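Local atomic coordinates of putative exported protein (Bordetella pertussis, PDB entry 2DVZ), a protein that probably serves as a periplasmic solute receptor of the Bug family, binding glutamate for uptake by a transporter. Residues A[142-147]-A[189-194]; A[20-25]-A[55-60]. One frame throughout, in Å; residues are numbered along the deposited sequence.

Contact 1. Residues A[142-147]-A[189-194]; sequences GKYSYG and QIELIF
Tyr146 pairs with Leu192 and Gly147 with Ile193 where two parallel strands, 145-148 and 192-196, run side by side in a lobe of this periplasmic binding protein. Three backbone hydrogen bonds make the ladder: Leu192 N to Ser145 O (3.1 Å), Gly147 N to Leu192 O (3.2 Å) and Phe194 N to Gly147 O (3.2 Å).

Ahead of the ladder, Glu191 takes over with its side chain. Its OE1 accepts two bonds from one residue, a fairly straight one from the backbone N of Ser145 at 2.9 Å and one from Ser145 OG, which comes from the syn side but well out of the carboxylate plane. Ser145 has OG between its own N and carbonyl carbon (chi1 68°), and this sets the hydroxyl beside the same oxygen as the amide. The bend of Glu191 at chi2 (70°) swings the carboxylate back to Ser145, while CB and CG lie at the edge of the Tyr144 ring. A water also lies between Lys143 O and Glu191 OE2, but its bond to the first is suspiciously short and that to the second weak.

On the face of the sheet carrying Tyr146 and Leu192, the CB atoms of these two residues touch. Farther along, Phe194 turns its edge to one face of the Tyr146 ring, a T-shaped pair with planes 75° apart. Tyr146 OH is held by a hydrogen bond to Glu160 of helix 154-166, and Phe162 of that helix meets Phe194 edge-to-face. Ile193, across the sheet, rests on helix 178-187, whose first residue, Ser178, binds glutamate. There too Ile190 folds its tip over the bare backbone of Gly147, with Ile190 CD1 3.6 Å from Gly147 CA.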
ATOM      1  N   GLY A 142     -20.578   6.724  14.832  1.00 18.87           N
ATOM      2  CA  GLY A 142     -19.602   7.311  15.726  1.00 18.54           C
ATOM      3  C   GLY A 142     -19.056   6.367  16.776  1.00 18.60           C
ATOM      4  O   GLY A 142     -18.147   6.748  17.530  1.00 19.33           O
ATOM      5  N   LYS A 143     -19.580   5.146  16.840  1.00 18.04           N
ATOM      6  CA  LYS A 143     -19.249   4.212  17.929  1.00 17.92           C
ATOM      7  C   LYS A 143     -18.139   3.212  17.626  1.00 17.60           C
ATOM      8  O   LYS A 143     -17.461   2.703  18.539  1.00 17.54           O
ATOM      9  CB  LYS A 143     -20.498   3.454  18.348  1.00 18.56           C
ATOM     10  CG  LYS A 143     -21.460   4.363  19.129  1.00 21.00           C
ATOM     11  CD  LYS A 143     -22.788   3.728  19.367  1.00 22.42           C
ATOM     12  CE  LYS A 143     -22.857   3.213  20.759  1.00 23.63           C
ATOM     13  NZ  LYS A 143     -24.290   2.892  21.006  1.00 25.45           N
ATOM     14  N   TYR A 144     -17.947   2.909  16.349  1.00 17.17           N
ATOM     15  CA  TYR A 144     -16.882   1.987  15.959  1.00 16.40           C
ATOM     16  C   TYR A 144     -15.698   2.819  15.502  1.00 16.50           C
ATOM     17  O   TYR A 144     -15.860   3.953  15.005  1.00 16.92           O
ATOM     18  CB  TYR A 144     -17.345   1.058  14.820  1.00 15.74           C
ATOM     19  CG  TYR A 144     -18.251  -0.075  15.293  1.00 14.63           C
ATOM     20  CD1 TYR A 144     -17.699  -1.231  15.842  1.00 13.91           C
ATOM     21  CD2 TYR A 144     -19.643   0.014  15.211  1.00 12.95           C
ATOM     22  CE1 TYR A 144     -18.489  -2.276  16.288  1.00 12.46           C
ATOM     23  CE2 TYR A 144     -20.447  -1.021  15.669  1.00 11.09           C
ATOM     24  CZ  TYR A 144     -19.858  -2.174  16.195  1.00 12.59           C
ATOM     25  OH  TYR A 144     -20.595  -3.262  16.632  1.00 13.10           O
ATOM     26  N   SER A 145     -14.517   2.245  15.647  1.00 15.82           N
ATOM     27  CA  SER A 145     -13.320   2.867  15.130  1.00 15.96           C
ATOM     28  C   SER A 145     -12.547   1.928  14.193  1.00 15.09           C
ATOM     29  O   SER A 145     -12.697   0.691  14.215  1.00 14.89           O
ATOM     30  CB  SER A 145     -12.438   3.283  16.292  1.00 16.78           C
ATOM     31  OG  SER A 145     -11.976   2.096  16.911  1.00 20.90           O
ATOM     32  N   TYR A 146     -11.717   2.544  13.366  1.00 13.80           N
ATOM     33  CA  TYR A 146     -10.959   1.828  12.373  1.00 12.86           C
ATOM     34  C   TYR A 146      -9.541   2.328  12.411  1.00 12.60           C
ATOM     35  O   TYR A 146      -9.299   3.504  12.713  1.00 13.59           O
ATOM     36  CB  TYR A 146     -11.568   2.016  10.975  1.00 12.21           C
ATOM     37  CG  TYR A 146     -11.316   3.345  10.254  1.00 12.61           C
ATOM     38  CD1 TYR A 146     -10.201   3.516   9.392  1.00 12.92           C
ATOM     39  CD2 TYR A 146     -12.224   4.407  10.371  1.00 11.03           C
ATOM     40  CE1 TYR A 146      -9.995   4.726   8.691  1.00 11.69           C
ATOM     41  CE2 TYR A 146     -12.029   5.613   9.679  1.00 11.53           C
ATOM     42  CZ  TYR A 146     -10.922   5.761   8.828  1.00 12.48           C
ATOM     43  OH  TYR A 146     -10.766   6.961   8.134  1.00 13.04           O
ATOM     44  N   GLY A 147      -8.625   1.426  12.093  1.00 11.82           N
ATOM     45  CA  GLY A 147      -7.226   1.709  12.006  1.00 10.52           C
ATOM     46  C   GLY A 147      -6.803   1.888  10.568  1.00 11.07           C
ATOM     47  O   GLY A 147      -7.407   1.330   9.641  1.00  9.89           O
ATOM     48  N   GLN A 189      -8.700  -3.710  19.953  1.00 17.17           N
ATOM     49  CA  GLN A 189      -8.556  -2.306  20.396  1.00 17.21           C
ATOM     50  C   GLN A 189      -9.176  -1.363  19.342  1.00 15.95           C
ATOM     51  O   GLN A 189      -9.554  -0.239  19.650  1.00 14.94           O
ATOM     52  CB  GLN A 189      -7.090  -1.943  20.711  1.00 17.78           C
ATOM     53  CG  GLN A 189      -6.537  -2.627  21.981  1.00 21.08           C
ATOM     54  CD  GLN A 189      -6.098  -4.068  21.721  1.00 26.40           C
ATOM     55  OE1 GLN A 189      -5.976  -4.489  20.570  1.00 30.18           O
ATOM     56  NE2 GLN A 189      -5.869  -4.828  22.783  1.00 27.86           N
ATOM     57  N   ILE A 190      -9.287  -1.850  18.099  1.00 15.14           N
ATOM     58  CA  ILE A 190     -10.087  -1.192  17.037  1.00 13.97           C
ATOM     59  C   ILE A 190     -10.952  -2.341  16.502  1.00 13.93           C
ATOM     60  O   ILE A 190     -10.509  -3.481  16.501  1.00 13.61           O
ATOM     61  CB  ILE A 190      -9.193  -0.534  15.915  1.00 14.06           C
ATOM     62  CG1 ILE A 190      -8.170  -1.553  15.396  1.00 12.94           C
ATOM     63  CG2 ILE A 190      -8.500   0.736  16.438  1.00 13.17           C
ATOM     64  CD1 ILE A 190      -7.219  -1.092  14.307  1.00 13.00           C
ATOM     65  N   GLU A 191     -12.183  -2.047  16.094  1.00 13.90           N
ATOM     66  CA  GLU A 191     -13.108  -3.082  15.613  1.00 14.44           C
ATOM     67  C   GLU A 191     -12.875  -3.354  14.099  1.00 14.12           C
ATOM     68  O   GLU A 191     -13.014  -4.483  13.622  1.00 13.96           O
ATOM     69  CB  GLU A 191     -14.579  -2.675  15.925  1.00 14.87           C
ATOM     70  CG  GLU A 191     -14.946  -2.382  17.470  1.00 17.57           C
ATOM     71  CD  GLU A 191     -14.334  -1.070  18.154  1.00 19.38           C
ATOM     72  OE1 GLU A 191     -14.110  -0.012  17.496  1.00 13.03           O
ATOM     73  OE2 GLU A 191     -14.122  -1.119  19.420  1.00 23.34           O
ATOM     74  N   LEU A 192     -12.501  -2.296  13.373  1.00 13.44           N
ATOM     75  CA  LEU A 192     -12.332  -2.311  11.924  1.00 12.08           C
ATOM     76  C   LEU A 192     -10.883  -1.989  11.568  1.00 11.84           C
ATOM     77  O   LEU A 192     -10.160  -1.324  12.336  1.00 11.78           O
ATOM     78  CB  LEU A 192     -13.252  -1.260  11.246  1.00 11.80           C
ATOM     79  CG  LEU A 192     -14.771  -1.446  11.044  1.00 11.95           C
ATOM     80  CD1 LEU A 192     -15.614  -1.805  12.324  1.00  9.49           C
ATOM     81  CD2 LEU A 192     -15.351  -0.221  10.344  1.00 10.50           C
ATOM     82  N   ILE A 193     -10.470  -2.455  10.397  1.00 11.33           N
ATOM     83  CA  ILE A 193      -9.207  -2.049   9.817  1.00 11.15           C
ATOM     84  C   ILE A 193      -9.402  -1.874   8.340  1.00 11.86           C
ATOM     85  O   ILE A 193     -10.071  -2.679   7.693  1.00 12.67           O
ATOM     86  CB  ILE A 193      -8.050  -3.034  10.125  1.00 11.56           C
ATOM     87  CG1 ILE A 193      -6.683  -2.413   9.752  1.00 10.40           C
ATOM     88  CG2 ILE A 193      -8.298  -4.450   9.520  1.00 12.37           C
ATOM     89  CD1 ILE A 193      -5.499  -3.276   9.978  1.00  9.42           C
ATOM     90  N   PHE A 194      -8.853  -0.785   7.807  1.00 11.74           N
ATOM     91  CA  PHE A 194      -8.703  -0.648   6.363  1.00 10.55           C
ATOM     92  C   PHE A 194      -7.257  -0.955   6.062  1.00 11.18           C
ATOM     93  O   PHE A 194      -6.368  -0.300   6.599  1.00 11.64           O
ATOM     94  CB  PHE A 194      -9.080   0.760   5.930  1.00  9.96           C
ATOM     95  CG  PHE A 194     -10.561   1.016   5.962  1.00  8.23           C
ATOM     96  CD1 PHE A 194     -11.332   0.870   4.801  1.00  7.42           C
ATOM     97  CD2 PHE A 194     -11.198   1.383   7.149  1.00  8.31           C
ATOM     98  CE1 PHE A 194     -12.708   1.085   4.846  1.00  8.68           C
ATOM     99  CE2 PHE A 194     -12.612   1.591   7.197  1.00  6.90           C
ATOM    100  CZ  PHE A 194     -13.348   1.443   6.058  1.00  7.85           C
TER
HETATM  101  O   HOH W   1     -15.879   1.384  20.015  1.00 21.53           O

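Contact 2. Residues A[20-25]-A[55-60]; sequences AIRVIV and ENKGGA
The guanidinium of Arg22 meets the carboxylate of Glu55 edge on, the two planes only 22° apart. The grip is side-on and uses both oxygens: Arg22 NE gives a nearly straight bond to Glu55 OE2 at 2.8 Å, and Arg22 NH2 reaches the syn lone pair of Glu55 OE1 at 3.1 Å. Because each nitrogen takes its own oxygen, neither group can turn easily about its last bonds. A bend at chi3 (53°) brings the arginine head round to the glutamate, whose chain is extended beyond CG.

Lys57 completes the network. It approaches on the anti side, out of the carboxylate plane, its NZ modelled 2.5 Å from Glu55 OE1, a distance too short to be taken literally. Lys57 NZ also pairs with Glu68 of helix 63-71. Arg22 and Lys57 share the carboxylate between them, and two cations round it would probably favour its charged form. Beneath the charges, on the same face of the sheet, Ile24 CG2 packs against Lys57 CG at 3.8 Å.

Behind this lies a regular parallel ladder: Glu55 N bonds to Val23 O, Val25 N to Glu55 O (2.7 Å) and Lys57 N to Val25 O. Glu55 thus grips strand 21-25 by both its N-H and its C=O. On the other face Val25 and Asn56 lie side by side, Val25 CG1 3.5 Å from Asn56 ND2. The Asn56 amide is pinned by outside partners, OD1 by Arg38 and ND2 by Asp34 and the carbonyl of Phe27. Val25 itself packs on Thr33, a glutamate-binding residue in helix 32-48. Strand 21-25, that helix and strand 52-56 form a beta-alpha-beta unit, the classic building block of periplasmic binding protein lobes, with the start of its helix at the glutamate site.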
ATOM      1  N   ALA A  20      26.484  -2.996  -1.430  1.00 18.07           N
ATOM      2  CA  ALA A  20      25.108  -3.038  -0.926  1.00 17.51           C
ATOM      3  C   ALA A  20      24.247  -1.854  -1.349  1.00 17.26           C
ATOM      4  O   ALA A  20      24.706  -0.698  -1.394  1.00 17.07           O
ATOM      5  CB  ALA A  20      25.085  -3.152   0.613  1.00 17.14           C
ATOM      6  N   ILE A  21      22.979  -2.171  -1.625  1.00 16.11           N
ATOM      7  CA  ILE A  21      21.973  -1.176  -1.968  1.00 14.73           C
ATOM      8  C   ILE A  21      21.004  -1.069  -0.789  1.00 14.61           C
ATOM      9  O   ILE A  21      20.515  -2.079  -0.304  1.00 14.05           O
ATOM     10  CB  ILE A  21      21.210  -1.581  -3.243  1.00 14.36           C
ATOM     11  CG1 ILE A  21      22.167  -1.755  -4.419  1.00 13.11           C
ATOM     12  CG2 ILE A  21      20.117  -0.590  -3.560  1.00 13.37           C
ATOM     13  CD1 ILE A  21      21.798  -2.883  -5.319  1.00 13.43           C
ATOM     14  N   ARG A  22      20.788   0.161  -0.320  1.00 14.40           N
ATOM     15  CA  ARG A  22      19.850   0.448   0.726  1.00 14.63           C
ATOM     16  C   ARG A  22      18.481   0.574   0.044  1.00 13.72           C
ATOM     17  O   ARG A  22      18.345   1.193  -1.026  1.00 12.33           O
ATOM     18  CB  ARG A  22      20.221   1.756   1.457  1.00 14.08           C
ATOM     19  CG  ARG A  22      21.582   1.715   2.199  1.00 15.93           C
ATOM     20  CD  ARG A  22      22.082   3.129   2.645  1.00 17.37           C
ATOM     21  NE  ARG A  22      21.065   3.846   3.416  1.00 20.58           N
ATOM     22  CZ  ARG A  22      20.812   5.154   3.318  1.00 23.95           C
ATOM     23  NH1 ARG A  22      21.506   5.929   2.473  1.00 23.70           N
ATOM     24  NH2 ARG A  22      19.834   5.691   4.057  1.00 25.75           N
ATOM     25  N   VAL A  23      17.479  -0.041   0.664  1.00 13.31           N
ATOM     26  CA  VAL A  23      16.117   0.092   0.197  1.00 13.10           C
ATOM     27  C   VAL A  23      15.284   0.596   1.355  1.00 13.23           C
ATOM     28  O   VAL A  23      15.124  -0.076   2.367  1.00 13.84           O
ATOM     29  CB  VAL A  23      15.540  -1.230  -0.362  1.00 12.90           C
ATOM     30  CG1 VAL A  23      14.050  -0.998  -0.902  1.00 10.10           C
ATOM     31  CG2 VAL A  23      16.456  -1.775  -1.493  1.00 11.97           C
ATOM     32  N   ILE A  24      14.765   1.793   1.195  1.00 13.41           N
ATOM     33  CA  ILE A  24      13.967   2.425   2.212  1.00 13.66           C
ATOM     34  C   ILE A  24      12.493   2.083   2.029  1.00 13.67           C
ATOM     35  O   ILE A  24      11.873   2.371   0.994  1.00 13.20           O
ATOM     36  CB  ILE A  24      14.184   3.977   2.241  1.00 14.26           C
ATOM     37  CG1 ILE A  24      15.654   4.340   2.569  1.00 15.29           C
ATOM     38  CG2 ILE A  24      13.249   4.659   3.251  1.00 14.65           C
ATOM     39  CD1 ILE A  24      15.967   5.913   2.321  1.00 13.49           C
ATOM     40  N   VAL A  25      11.939   1.492   3.085  1.00 14.05           N
ATOM     41  CA  VAL A  25      10.514   1.234   3.200  1.00 14.24           C
ATOM     42  C   VAL A  25       9.894   2.313   4.111  1.00 14.82           C
ATOM     43  O   VAL A  25      10.176   2.366   5.315  1.00 15.27           O
ATOM     44  CB  VAL A  25      10.269  -0.242   3.684  1.00 14.00           C
ATOM     45  CG1 VAL A  25       8.816  -0.491   4.117  1.00 13.27           C
ATOM     46  CG2 VAL A  25      10.680  -1.186   2.594  1.00 13.01           C
ATOM     47  N   GLU A  55      15.484  -0.866   4.999  1.00 19.07           N
ATOM     48  CA  GLU A  55      15.468   0.067   6.105  1.00 20.49           C
ATOM     49  C   GLU A  55      14.031   0.488   6.274  1.00 19.17           C
ATOM     50  O   GLU A  55      13.427   1.013   5.342  1.00 19.21           O
ATOM     51  CB  GLU A  55      16.282   1.327   5.746  1.00 20.75           C
ATOM     52  CG  GLU A  55      17.732   1.222   6.084  1.00 23.98           C
ATOM     53  CD  GLU A  55      18.579   2.350   5.476  1.00 23.57           C
ATOM     54  OE1 GLU A  55      18.110   3.507   5.356  1.00 26.38           O
ATOM     55  OE2 GLU A  55      19.739   2.065   5.152  1.00 27.06           O
ATOM     56  N   ASN A  56      13.475   0.286   7.456  1.00 18.16           N
ATOM     57  CA  ASN A  56      12.131   0.742   7.688  1.00 17.59           C
ATOM     58  C   ASN A  56      12.188   2.131   8.294  1.00 17.65           C
ATOM     59  O   ASN A  56      12.810   2.330   9.342  1.00 17.86           O
ATOM     60  CB  ASN A  56      11.370  -0.249   8.582  1.00 17.55           C
ATOM     61  CG  ASN A  56      11.097  -1.599   7.881  1.00 17.09           C
ATOM     62  OD1 ASN A  56      11.879  -2.563   7.995  1.00 18.61           O
ATOM     63  ND2 ASN A  56       9.987  -1.670   7.174  1.00 14.91           N
ATOM     64  N   LYS A  57      11.559   3.089   7.615  1.00 17.67           N
ATOM     65  CA  LYS A  57      11.460   4.468   8.075  1.00 18.25           C
ATOM     66  C   LYS A  57      10.003   4.938   8.101  1.00 17.66           C
ATOM     67  O   LYS A  57       9.580   5.742   7.277  1.00 17.79           O
ATOM     68  CB  LYS A  57      12.299   5.417   7.198  1.00 19.01           C
ATOM     69  CG  LYS A  57      13.773   5.036   7.007  1.00 21.53           C
ATOM     70  CD  LYS A  57      14.579   5.324   8.262  1.00 27.42           C
ATOM     71  CE  LYS A  57      15.917   4.541   8.265  1.00 30.39           C
ATOM     72  NZ  LYS A  57      16.751   4.812   7.018  1.00 29.46           N
ATOM     73  N   GLY A  58       9.231   4.451   9.061  1.00 17.39           N
ATOM     74  CA  GLY A  58       7.837   4.820   9.094  1.00 18.47           C
ATOM     75  C   GLY A  58       7.587   6.139   9.776  1.00 19.03           C
ATOM     76  O   GLY A  58       8.500   6.725  10.361  1.00 19.78           O
ATOM     77  N   GLY A  59       6.340   6.594   9.738  1.00 19.26           N
ATOM     78  CA  GLY A  59       5.993   7.868  10.328  1.00 19.21           C
ATOM     79  C   GLY A  59       5.363   8.785   9.312  1.00 19.60           C
ATOM     80  O   GLY A  59       5.840   8.888   8.161  1.00 19.07           O
ATOM     81  N   ALA A  60       4.291   9.449   9.761  1.00 19.74           N
ATOM     82  CA  ALA A  60       3.527  10.434   8.999  1.00 19.71           C
ATOM     83  C   ALA A  60       2.984   9.962   7.625  1.00 19.92           C
ATOM     84  O   ALA A  60       3.095  10.672   6.583  1.00 20.07           O
ATOM     85  CB  ALA A  60       4.327  11.719   8.878  1.00 19.64           C
TER

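From the N terminus, the chain runs through strand 21-25, crosses over by helix 32-48 and returns in strand 52-56, where contact 2 closes the first loop. It then passes through strands 78-82 and 106-121 before contact 1 opens at 142-147; helix 154-166, strand 171-174 and helix 178-187 follow, and 189-194 closes the second loop. The loops are in series and neither nest nor cross. The centres lie 28 Å apart and the contacts do not touch, yet both belong to one branched sheet, linked from strand 21-25 through 78-82, 241-248 and 106-121 to 192-196. Each loop includes residues of the glutamate pocket, Thr33 in one and Ser149 and Ser178 in the other.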